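PDB 4Q7Q: lipolytic protein G-D-S-L family from Chitinophaga pinensis, which probably acts as a serine lipase or acylhydrolase of the SGNH-hydrolase clan, although its true substrate and biological function have not been established. Local coordinates for residues A250-D253 with V254-L258; L165-G168 with R169-I173; Y33-R36 with L37-L41. All blocks are in the same frame, centred on the assembly; numbering follows the deposited sequence.

Contact 1 of 3, residues A250-D253 with V254-L258; sequences ALAD and VFRQL
Leu251 meets Phe255 one turn later on the last turns of helix 241-257, a local i/i+4 contact on the side of the helix that faces the central parallel sheet. Leu251 lays its methyl CD1 over one face of the aromatic ring, a CH-pi contact in which CD1 stands 4.1 Å from the Phe255 ring centroid and 25° off the ring normal. The methyl is displaced toward the rim, so that Leu251 CD1 comes to 3.8 Å from Phe255 CE1. CG of Leu251 is anti to the backbone N (chi1 -177°), which carries the branched end forward along the helix toward the ring. A flat ring and a forked aliphatic chain suit this buried side because both can press close without any polar atom needing a partner. Beneath them the backbone is gripped by Phe255 N donating to Leu251 O at 3.0 Å.

The solvent side of the same turns carries charge. Arg256, its chain extended from CG to NE, first passes over a carbonyl, with CG 3.2 Å from Ala252 O. Its NH1 then makes a salt bridge with Asp253 OD1, rather long at 3.5 Å. The carboxylate reaches the edge of the guanidinium near its plane, but the two planes are 41° apart, so this is not a flat paired bridge. The small Ala252 lets the arginine pass close by, with CB 3.9 Å from Arg256 NH1. Gln257, also extended, lies against Asp253 O.

In the fold, Phe255 sets its ring edge-to-face with Trp8 and, like Leu251 and Val254, packs on Val125 of strand 123-127. Leu251 and Val254 also reach Val176 in strand 175-176, while Ala252 and Arg256 border helix 33-40.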
ATOM      1  N   ALA A 250      12.329  -1.480  -6.132  1.00 18.52           N
ATOM      2  CA  ALA A 250      12.483  -0.111  -5.653  1.00 19.60           C
ATOM      3  C   ALA A 250      12.961  -0.121  -4.206  1.00 20.89           C
ATOM      4  O   ALA A 250      13.823   0.670  -3.816  1.00 21.95           O
ATOM      5  CB  ALA A 250      11.172   0.650  -5.780  1.00 19.31           C
ATOM      6  N   LEU A 251      12.399  -1.030  -3.414  1.00 19.65           N
ATOM      7  CA  LEU A 251      12.767  -1.141  -2.010  1.00 19.68           C
ATOM      8  C   LEU A 251      14.198  -1.640  -1.870  1.00 20.44           C
ATOM      9  O   LEU A 251      14.956  -1.154  -1.029  1.00 20.35           O
ATOM     10  CB  LEU A 251      11.797  -2.069  -1.277  1.00 19.58           C
ATOM     11  CG  LEU A 251      12.019  -2.234   0.228  1.00 20.51           C
ATOM     12  CD1 LEU A 251      12.024  -0.877   0.929  1.00 21.53           C
ATOM     13  CD2 LEU A 251      10.972  -3.158   0.845  1.00 20.85           C
ATOM     14  N   ALA A 252      14.570  -2.599  -2.710  1.00 20.54           N
ATOM     15  CA  ALA A 252      15.928  -3.126  -2.673  1.00 21.63           C
ATOM     16  C   ALA A 252      16.976  -2.048  -2.954  1.00 22.96           C
ATOM     17  O   ALA A 252      18.028  -2.034  -2.319  1.00 23.14           O
ATOM     18  CB  ALA A 252      16.086  -4.313  -3.627  1.00 22.40           C
ATOM     19  N   ASP A 253      16.681  -1.139  -3.881  1.00 23.17           N
ATOM     20  CA  ASP A 253      17.600  -0.042  -4.189  1.00 25.24           C
ATOM     21  C   ASP A 253      17.868   0.819  -2.954  1.00 24.56           C
ATOM     22  O   ASP A 253      19.003   1.204  -2.683  1.00 24.40           O
ATOM     23  CB  ASP A 253      17.056   0.832  -5.323  1.00 29.82           C
ATOM     24  CG  ASP A 253      17.044   0.119  -6.664  1.00 36.03           C
ATOM     25  OD1 ASP A 253      17.766  -0.888  -6.814  1.00 38.21           O
ATOM     26  OD2 ASP A 253      16.321   0.577  -7.575  1.00 39.09           O
ATOM     27  N   VAL A 254      16.811   1.128  -2.211  1.00 22.57           N
ATOM     28  CA  VAL A 254      16.950   1.939  -1.008  1.00 22.23           C
ATOM     29  C   VAL A 254      17.726   1.193   0.086  1.00 23.11           C
ATOM     30  O   VAL A 254      18.602   1.760   0.742  1.00 23.92           O
ATOM     31  CB  VAL A 254      15.578   2.383  -0.487  1.00 22.05           C
ATOM     32  CG1 VAL A 254      15.708   2.969   0.908  1.00 23.42           C
ATOM     33  CG2 VAL A 254      14.962   3.395  -1.448  1.00 23.76           C
ATOM     34  N   PHE A 255      17.411  -0.081   0.276  1.00 21.72           N
ATOM     35  CA  PHE A 255      18.152  -0.891   1.235  1.00 21.96           C
ATOM     36  C   PHE A 255      19.638  -0.909   0.888  1.00 24.07           C
ATOM     37  O   PHE A 255      20.484  -0.797   1.777  1.00 23.39           O
ATOM     38  CB  PHE A 255      17.592  -2.314   1.299  1.00 21.15           C
ATOM     39  CG  PHE A 255      16.332  -2.442   2.121  1.00 21.79           C
ATOM     40  CD1 PHE A 255      15.801  -1.354   2.801  1.00 21.74           C
ATOM     41  CD2 PHE A 255      15.685  -3.661   2.221  1.00 22.07           C
ATOM     42  CE1 PHE A 255      14.649  -1.481   3.569  1.00 21.00           C
ATOM     43  CE2 PHE A 255      14.533  -3.794   2.980  1.00 20.75           C
ATOM     44  CZ  PHE A 255      14.014  -2.699   3.657  1.00 20.72           C
ATOM     45  N   ARG A 256      19.952  -1.035  -0.401  1.00 24.82           N
ATOM     46  CA  ARG A 256      21.347  -0.985  -0.842  1.00 27.64           C
ATOM     47  C   ARG A 256      22.002   0.342  -0.479  1.00 28.97           C
ATOM     48  O   ARG A 256      23.123   0.366   0.023  1.00 28.61           O
ATOM     49  CB  ARG A 256      21.462  -1.204  -2.350  1.00 29.41           C
ATOM     50  CG  ARG A 256      21.141  -2.605  -2.817  1.00 31.26           C
ATOM     51  CD  ARG A 256      21.526  -2.770  -4.277  1.00 34.03           C
ATOM     52  NE  ARG A 256      21.393  -4.149  -4.731  1.00 36.80           N
ATOM     53  CZ  ARG A 256      20.355  -4.614  -5.419  1.00 39.09           C
ATOM     54  NH1 ARG A 256      19.350  -3.808  -5.740  1.00 40.19           N
ATOM     55  NH2 ARG A 256      20.326  -5.887  -5.793  1.00 40.08           N
ATOM     56  N   GLN A 257      21.302   1.442  -0.739  1.00 29.65           N
ATOM     57  CA  GLN A 257      21.850   2.768  -0.461  1.00 32.93           C
ATOM     58  C   GLN A 257      22.103   2.965   1.031  1.00 32.17           C
ATOM     59  O   GLN A 257      23.012   3.699   1.423  1.00 32.88           O
ATOM     60  CB  GLN A 257      20.919   3.862  -0.992  1.00 36.67           C
ATOM     61  CG  GLN A 257      20.815   3.900  -2.510  1.00 41.29           C
ATOM     62  CD  GLN A 257      19.581   4.638  -2.998  1.00 44.98           C
ATOM     63  OE1 GLN A 257      18.807   5.177  -2.203  1.00 45.75           O
ATOM     64  NE2 GLN A 257      19.386   4.661  -4.313  1.00 46.58           N
ATOM     65  N   LEU A 258      21.305   2.292   1.854  1.00 31.84           N
ATOM     66  CA  LEU A 258      21.459   2.348   3.304  1.00 32.20           C
ATOM     67  C   LEU A 258      22.588   1.458   3.815  1.00 32.23           C
ATOM     68  O   LEU A 258      22.888   1.460   5.011  1.00 33.23           O
ATOM     69  CB  LEU A 258      20.153   1.953   3.991  1.00 32.08           C
ATOM     70  CG  LEU A 258      19.084   3.038   4.062  1.00 31.94           C
ATOM     71  CD1 LEU A 258      17.815   2.468   4.669  1.00 32.29           C
ATOM     72  CD2 LEU A 258      19.604   4.207   4.880  1.00 32.84           C
TER

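Contact 2 of 3, residues L165-G168 with R169-I173; sequences LTIG and RYEQI
The guanidinium of Arg169 lies flat across the preceding turn: on one face Leu165 O lies 3.9 Å from the plane over its centre and Thr166 N toward the rim, with Thr166 CA also over that face. A bend at chi3 (-122°) folds the chain back along the helix, bringing Arg169 NH1 to 3.8 Å from Leu165 CB and Arg169 NH2 to 3.7 Å from Thr166 OG1. The last pair is a mere touch; the Thr166 hydroxyl is hydrogen-bonded to Asn162 O a turn earlier. A long, flexible arginine suits this exposed strip, its methylenes and flat end covering backbone.

On the inner side Ile167 packs against helix 104-118, and Glu171 pairs with Arg116 and Tyr95. The helix then stops. Gln172 turns to positive phi (55°), and Ile173 N donates to Gly168 O at 2.8 Å, in the carbonyl plane on a lone pair. Gly168, lacking a side chain, lets the chain that turns back after the helix come close: Ile173 O lies 3.3 Å from Gly168 CA. With its 6→1 bond and positive phi, the helix end is a Schellman motif, here leading from helix 157-171 toward strand 175-176.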
ATOM      1  N   LEU A 165       6.550  11.770   1.861  1.00 18.74           N
ATOM      2  CA  LEU A 165       7.762  12.375   1.317  1.00 19.47           C
ATOM      3  C   LEU A 165       8.267  13.503   2.211  1.00 20.85           C
ATOM      4  O   LEU A 165       9.465  13.628   2.454  1.00 22.10           O
ATOM      5  CB  LEU A 165       7.524  12.887  -0.099  1.00 21.25           C
ATOM      6  CG  LEU A 165       7.365  11.818  -1.185  1.00 22.43           C
ATOM      7  CD1 LEU A 165       6.748  12.445  -2.421  1.00 23.66           C
ATOM      8  CD2 LEU A 165       8.707  11.182  -1.522  1.00 23.83           C
ATOM      9  N   THR A 166       7.347  14.325   2.701  1.00 21.44           N
ATOM     10  CA  THR A 166       7.708  15.437   3.581  1.00 22.15           C
ATOM     11  C   THR A 166       8.330  14.954   4.889  1.00 22.42           C
ATOM     12  O   THR A 166       9.326  15.510   5.338  1.00 23.99           O
ATOM     13  CB  THR A 166       6.487  16.338   3.864  1.00 22.91           C
ATOM     14  OG1 THR A 166       6.002  16.874   2.627  1.00 24.55           O
ATOM     15  CG2 THR A 166       6.858  17.487   4.785  1.00 22.39           C
ATOM     16  N   ILE A 167       7.755  13.915   5.492  1.00 22.01           N
ATOM     17  CA  ILE A 167       8.306  13.347   6.723  1.00 22.09           C
ATOM     18  C   ILE A 167       9.692  12.772   6.476  1.00 23.26           C
ATOM     19  O   ILE A 167      10.600  12.944   7.293  1.00 23.91           O
ATOM     20  CB  ILE A 167       7.389  12.241   7.298  1.00 20.50           C
ATOM     21  CG1 ILE A 167       6.046  12.836   7.726  1.00 22.08           C
ATOM     22  CG2 ILE A 167       8.040  11.552   8.485  1.00 20.89           C
ATOM     23  CD1 ILE A 167       4.986  11.802   7.987  1.00 23.31           C
ATOM     24  N   GLY A 168       9.849  12.090   5.344  1.00 23.49           N
ATOM     25  CA  GLY A 168      11.139  11.552   4.951  1.00 24.40           C
ATOM     26  C   GLY A 168      12.194  12.639   4.845  1.00 25.71           C
ATOM     27  O   GLY A 168      13.296  12.500   5.378  1.00 26.08           O
ATOM     28  N   ARG A 169      11.859  13.729   4.157  1.00 26.49           N
ATOM     29  CA  ARG A 169      12.783  14.849   4.022  1.00 29.15           C
ATOM     30  C   ARG A 169      13.124  15.470   5.373  1.00 29.77           C
ATOM     31  O   ARG A 169      14.270  15.825   5.618  1.00 30.39           O
ATOM     32  CB  ARG A 169      12.219  15.917   3.083  1.00 31.61           C
ATOM     33  CG  ARG A 169      12.245  15.525   1.615  1.00 35.51           C
ATOM     34  CD  ARG A 169      11.848  16.687   0.712  1.00 38.85           C
ATOM     35  NE  ARG A 169      10.686  16.364  -0.114  1.00 41.75           N
ATOM     36  CZ  ARG A 169       9.468  16.861   0.082  1.00 43.66           C
ATOM     37  NH1 ARG A 169       8.470  16.512  -0.718  1.00 43.58           N
ATOM     38  NH2 ARG A 169       9.252  17.717   1.073  1.00 45.14           N
ATOM     39  N   TYR A 170      12.125  15.599   6.240  1.00 29.33           N
ATOM     40  CA  TYR A 170      12.323  16.225   7.543  1.00 30.45           C
ATOM     41  C   TYR A 170      13.245  15.398   8.430  1.00 30.36           C
ATOM     42  O   TYR A 170      14.102  15.943   9.122  1.00 31.41           O
ATOM     43  CB  TYR A 170      10.974  16.438   8.235  1.00 32.42           C
ATOM     44  CG  TYR A 170      11.083  17.051   9.611  1.00 33.14           C
ATOM     45  CD1 TYR A 170      11.551  18.346   9.777  1.00 34.38           C
ATOM     46  CD2 TYR A 170      10.714  16.336  10.742  1.00 33.81           C
ATOM     47  CE1 TYR A 170      11.653  18.915  11.034  1.00 35.63           C
ATOM     48  CE2 TYR A 170      10.812  16.896  12.004  1.00 34.77           C
ATOM     49  CZ  TYR A 170      11.282  18.186  12.144  1.00 36.39           C
ATOM     50  OH  TYR A 170      11.379  18.749  13.396  1.00 37.57           O
ATOM     51  N   GLU A 171      13.066  14.083   8.399  1.00 29.46           N
ATOM     52  CA  GLU A 171      13.830  13.184   9.259  1.00 29.24           C
ATOM     53  C   GLU A 171      15.110  12.669   8.607  1.00 30.69           C
ATOM     54  O   GLU A 171      15.898  11.965   9.249  1.00 32.31           O
ATOM     55  CB  GLU A 171      12.962  11.992   9.672  1.00 28.91           C
ATOM     56  CG  GLU A 171      11.855  12.324  10.652  1.00 30.00           C
ATOM     57  CD  GLU A 171      12.354  12.428  12.084  1.00 31.04           C
ATOM     58  OE1 GLU A 171      13.580  12.557  12.289  1.00 33.37           O
ATOM     59  OE2 GLU A 171      11.517  12.375  13.007  1.00 31.15           O
ATOM     60  N   GLN A 172      15.311  13.028   7.341  1.00 30.46           N
ATOM     61  CA  GLN A 172      16.382  12.461   6.526  1.00 32.37           C
ATOM     62  C   GLN A 172      16.272  10.939   6.503  1.00 31.79           C
ATOM     63  O   GLN A 172      17.254  10.216   6.687  1.00 33.95           O
ATOM     64  CB  GLN A 172      17.755  12.926   7.012  1.00 35.75           C
ATOM     65  CG  GLN A 172      17.873  14.432   7.101  1.00 38.48           C
ATOM     66  CD  GLN A 172      19.285  14.886   7.389  1.00 41.69           C
ATOM     67  OE1 GLN A 172      20.247  14.332   6.857  1.00 43.03           O
ATOM     68  NE2 GLN A 172      19.419  15.897   8.238  1.00 42.95           N
ATOM     69  N   ILE A 173      15.046  10.475   6.291  1.00 29.15           N
ATOM     70  CA  ILE A 173      14.732   9.061   6.163  1.00 28.11           C
ATOM     71  C   ILE A 173      14.393   8.784   4.705  1.00 26.74           C
ATOM     72  O   ILE A 173      13.590   9.495   4.113  1.00 26.26           O
ATOM     73  CB  ILE A 173      13.511   8.691   7.037  1.00 29.57           C
ATOM     74  CG1 ILE A 173      13.902   8.694   8.517  1.00 33.40           C
ATOM     75  CG2 ILE A 173      12.932   7.345   6.631  1.00 29.69           C
ATOM     76  CD1 ILE A 173      15.050   7.777   8.836  1.00 36.63           C
TER

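Contact 3 of 3, residues Y33-R36 with L37-L41; sequences YLTR and LNEIL
Arg36, Leu37 and Glu39 carry most of this local contact, which spans the two turns of the short helix 33-40. Leu37 faces inward. Its CB rests 3.3 Å from Tyr33 O, the carbonyl that also receives Leu37 N at 2.9 Å, with the donor 38° out of the carbonyl plane rather than on a lone pair. With chi1 near 180° (-177°), Leu37 CG sits beside the carbonyl carbon and the fork beyond it enters the interior, where Leu37 meets Trp8, Leu44 and Ala252. A leucine fits such a place, being bulky, apolar and without hydrogen-bonding demands.

Arg36 takes part through its backbone carbonyl as much as its side chain. Arg36 O accepts Ile40 N at 3.2 Å and also a water at 3.0 Å, while Ile40 lays CG1 against the same oxygen. The Arg36 chain is extended from CG to NE; in the conformer described, the guanidinium is held by Lys31 O through NE and by Asp241 through NH1.

Glu39 runs back along the outer side, its CG 3.4 Å from Thr35 O. Glu39 OE1 accepts from the water on Arg36 O at 3.1 Å, so the water bridges carboxylate and backbone; OE2 pairs instead with Lys31. A second bridge repeats the idea nearby: a water donates to Thr35 O and, at 2.7 Å, to Asn38 OD1, whose ND2 is taken up by Leu44 O.

Thus the helix is two-sided. Apolar groups close its inner face, whereas on the outer face two carbonyls, Thr35 O and Arg36 O, each accept a helical N-H and a water. The charged ends find partners beyond these turns, Glu39 with Lys31 and, in this conformer, Arg36 with Asp241, which probably helps tie the short helix to its surroundings.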
ATOM      1  N   TYR A  33       5.715  -8.783  -2.043  1.00 15.33           N
ATOM      2  CA  TYR A  33       6.914  -7.945  -2.145  1.00 16.01           C
ATOM      3  C   TYR A  33       7.973  -8.224  -1.072  1.00 16.44           C
ATOM      4  O   TYR A  33       9.153  -7.951  -1.295  1.00 17.70           O
ATOM      5  CB  TYR A  33       6.572  -6.444  -2.255  1.00 16.54           C
ATOM      6  CG  TYR A  33       6.318  -5.738  -0.942  1.00 16.01           C
ATOM      7  CD1 TYR A  33       7.365  -5.166  -0.220  1.00 16.90           C
ATOM      8  CD2 TYR A  33       5.031  -5.614  -0.435  1.00 16.45           C
ATOM      9  CE1 TYR A  33       7.138  -4.517   0.970  1.00 15.99           C
ATOM     10  CE2 TYR A  33       4.798  -4.965   0.766  1.00 16.59           C
ATOM     11  CZ  TYR A  33       5.849  -4.414   1.460  1.00 15.99           C
ATOM     12  OH  TYR A  33       5.607  -3.786   2.658  1.00 15.65           O
ATOM     13  N   LEU A  34       7.569  -8.778   0.070  1.00 16.58           N
ATOM     14  CA  LEU A  34       8.548  -9.153   1.102  1.00 16.43           C
ATOM     15  C   LEU A  34       9.383 -10.335   0.626  1.00 17.73           C
ATOM     16  O   LEU A  34      10.618 -10.346   0.748  1.00 18.08           O
ATOM     17  CB  LEU A  34       7.869  -9.539   2.421  1.00 16.65           C
ATOM     18  CG  LEU A  34       6.794  -8.604   2.988  1.00 16.89           C
ATOM     19  CD1 LEU A  34       6.321  -9.097   4.361  1.00 16.91           C
ATOM     20  CD2 LEU A  34       7.287  -7.176   3.074  1.00 17.58           C
ATOM     21  N   THR A  35       8.691 -11.333   0.086  1.00 17.93           N
ATOM     22  CA  THR A  35       9.330 -12.524  -0.468  1.00 18.06           C
ATOM     23  C   THR A  35      10.284 -12.135  -1.590  1.00 17.85           C
ATOM     24  O   THR A  35      11.429 -12.582  -1.628  1.00 19.62           O
ATOM     25  CB  THR A  35       8.268 -13.513  -0.975  1.00 18.58           C
ATOM     26  OG1 THR A  35       7.458 -13.933   0.131  1.00 19.82           O
ATOM     27  CG2 THR A  35       8.901 -14.737  -1.653  1.00 18.66           C
ATOM     28  N   ARG A  36       9.824 -11.272  -2.491  1.00 17.89           N
ATOM     29  CA  ARG A  36      10.652 -10.851  -3.613  0.81 17.87           C
ATOM     30  C   ARG A  36      11.849 -10.010  -3.171  1.00 19.35           C
ATOM     31  O   ARG A  36      12.938 -10.147  -3.726  1.00 20.68           O
ATOM     32  CB  ARG A  36       9.813 -10.109  -4.644  0.81 18.03           C
ATOM     33  CG  ARG A  36       8.764 -10.984  -5.294  0.81 19.72           C
ATOM     34  CD  ARG A  36       7.897 -10.196  -6.282  0.81 21.98           C
ATOM     35  NE  ARG A  36       6.881 -11.047  -6.898  0.81 22.35           N
ATOM     36  CZ  ARG A  36       7.123 -11.872  -7.911  0.81 25.67           C
ATOM     37  NH1 ARG A  36       6.152 -12.627  -8.404  0.81 26.26           N
ATOM     38  NH2 ARG A  36       8.341 -11.941  -8.434  0.81 28.63           N
ATOM     39  N   LEU A  37      11.654  -9.145  -2.175  1.00 18.47           N
ATOM     40  CA  LEU A  37      12.775  -8.371  -1.635  1.00 19.14           C
ATOM     41  C   LEU A  37      13.851  -9.326  -1.126  1.00 18.73           C
ATOM     42  O   LEU A  37      15.037  -9.164  -1.423  1.00 19.46           O
ATOM     43  CB  LEU A  37      12.317  -7.433  -0.506  1.00 18.57           C
ATOM     44  CG  LEU A  37      13.334  -6.473   0.145  1.00 19.74           C
ATOM     45  CD1 LEU A  37      14.340  -7.155   1.115  1.00 18.94           C
ATOM     46  CD2 LEU A  37      14.076  -5.672  -0.918  1.00 21.86           C
ATOM     47  N   ASN A  38      13.437 -10.311  -0.340  1.00 18.83           N
ATOM     48  CA  ASN A  38      14.376 -11.284   0.195  1.00 19.23           C
ATOM     49  C   ASN A  38      15.111 -12.077  -0.887  1.00 21.03           C
ATOM     50  O   ASN A  38      16.261 -12.438  -0.707  1.00 21.10           O
ATOM     51  CB  ASN A  38      13.682 -12.206   1.205  1.00 19.91           C
ATOM     52  CG  ASN A  38      14.544 -13.385   1.602  1.00 21.68           C
ATOM     53  OD1 ASN A  38      14.347 -14.497   1.107  1.00 21.78           O
ATOM     54  ND2 ASN A  38      15.511 -13.149   2.489  1.00 22.48           N
ATOM     55  N   GLU A  39      14.470 -12.328  -2.024  1.00 21.34           N
ATOM     56  CA  GLU A  39      15.183 -13.001  -3.110  1.00 22.21           C
ATOM     57  C   GLU A  39      16.317 -12.128  -3.645  1.00 21.62           C
ATOM     58  O   GLU A  39      17.379 -12.629  -4.004  1.00 22.20           O
ATOM     59  CB  GLU A  39      14.233 -13.389  -4.240  1.00 22.89           C
ATOM     60  CG  GLU A  39      13.209 -14.434  -3.847  1.00 25.37           C
ATOM     61  CD  GLU A  39      12.213 -14.747  -4.955  1.00 28.24           C
ATOM     62  OE1 GLU A  39      12.081 -13.946  -5.909  1.00 29.36           O
ATOM     63  OE2 GLU A  39      11.563 -15.807  -4.870  1.00 30.13           O
ATOM     64  N   ILE A  40      16.083 -10.822  -3.698  1.00 21.08           N
ATOM     65  CA  ILE A  40      17.099  -9.890  -4.171  1.00 21.44           C
ATOM     66  C   ILE A  40      18.202  -9.709  -3.119  1.00 21.82           C
ATOM     67  O   ILE A  40      19.396  -9.717  -3.441  1.00 24.16           O
ATOM     68  CB  ILE A  40      16.464  -8.533  -4.518  1.00 20.86           C
ATOM     69  CG1 ILE A  40      15.359  -8.722  -5.564  1.00 22.07           C
ATOM     70  CG2 ILE A  40      17.515  -7.553  -5.015  1.00 20.71           C
ATOM     71  CD1 ILE A  40      14.443  -7.514  -5.725  1.00 22.55           C
ATOM     72  N   LEU A  41      17.789  -9.553  -1.864  1.00 22.19           N
ATOM     73  CA  LEU A  41      18.708  -9.368  -0.747  1.00 21.93           C
ATOM     74  C   LEU A  41      18.487 -10.472   0.282  1.00 21.89           C
ATOM     75  O   LEU A  41      17.735 -10.293   1.239  1.00 21.58           O
ATOM     76  CB  LEU A  41      18.504  -7.993  -0.109  1.00 22.29           C
ATOM     77  CG  LEU A  41      18.595  -6.810  -1.077  1.00 21.89           C
ATOM     78  CD1 LEU A  41      18.276  -5.508  -0.368  1.00 22.72           C
ATOM     79  CD2 LEU A  41      19.968  -6.743  -1.769  1.00 22.80           C
TER
HETATM   80  O   HOH W   1      12.155 -14.942  -0.389  1.00 25.12           O
HETATM   81  O   HOH W   2      12.534 -10.985  -6.575  1.00 40.56           O

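Overall arrangement
From the N terminus the contacts come in the order 3, 2, 1, in series: each lies along one helix or at its C-terminal end, so none closes a long loop, and none nests in or crosses another. Contact 3 belongs to helix 33-40 and contact 1 to helix 241-257, and these two touch: Leu37 and Ile40 meet Ala252, Ile40 meets Arg256, and Leu41 meets Phe255. Both helices cover the sheet face that includes Trp8, joining early and late parts of the chain. Contact 2, about 25 Å from contact 3 between centres, packs on strand 123-127 through residues alternate to the Val125 used by contact 1, consistent with the opposite face of an alpha/beta/alpha sandwich.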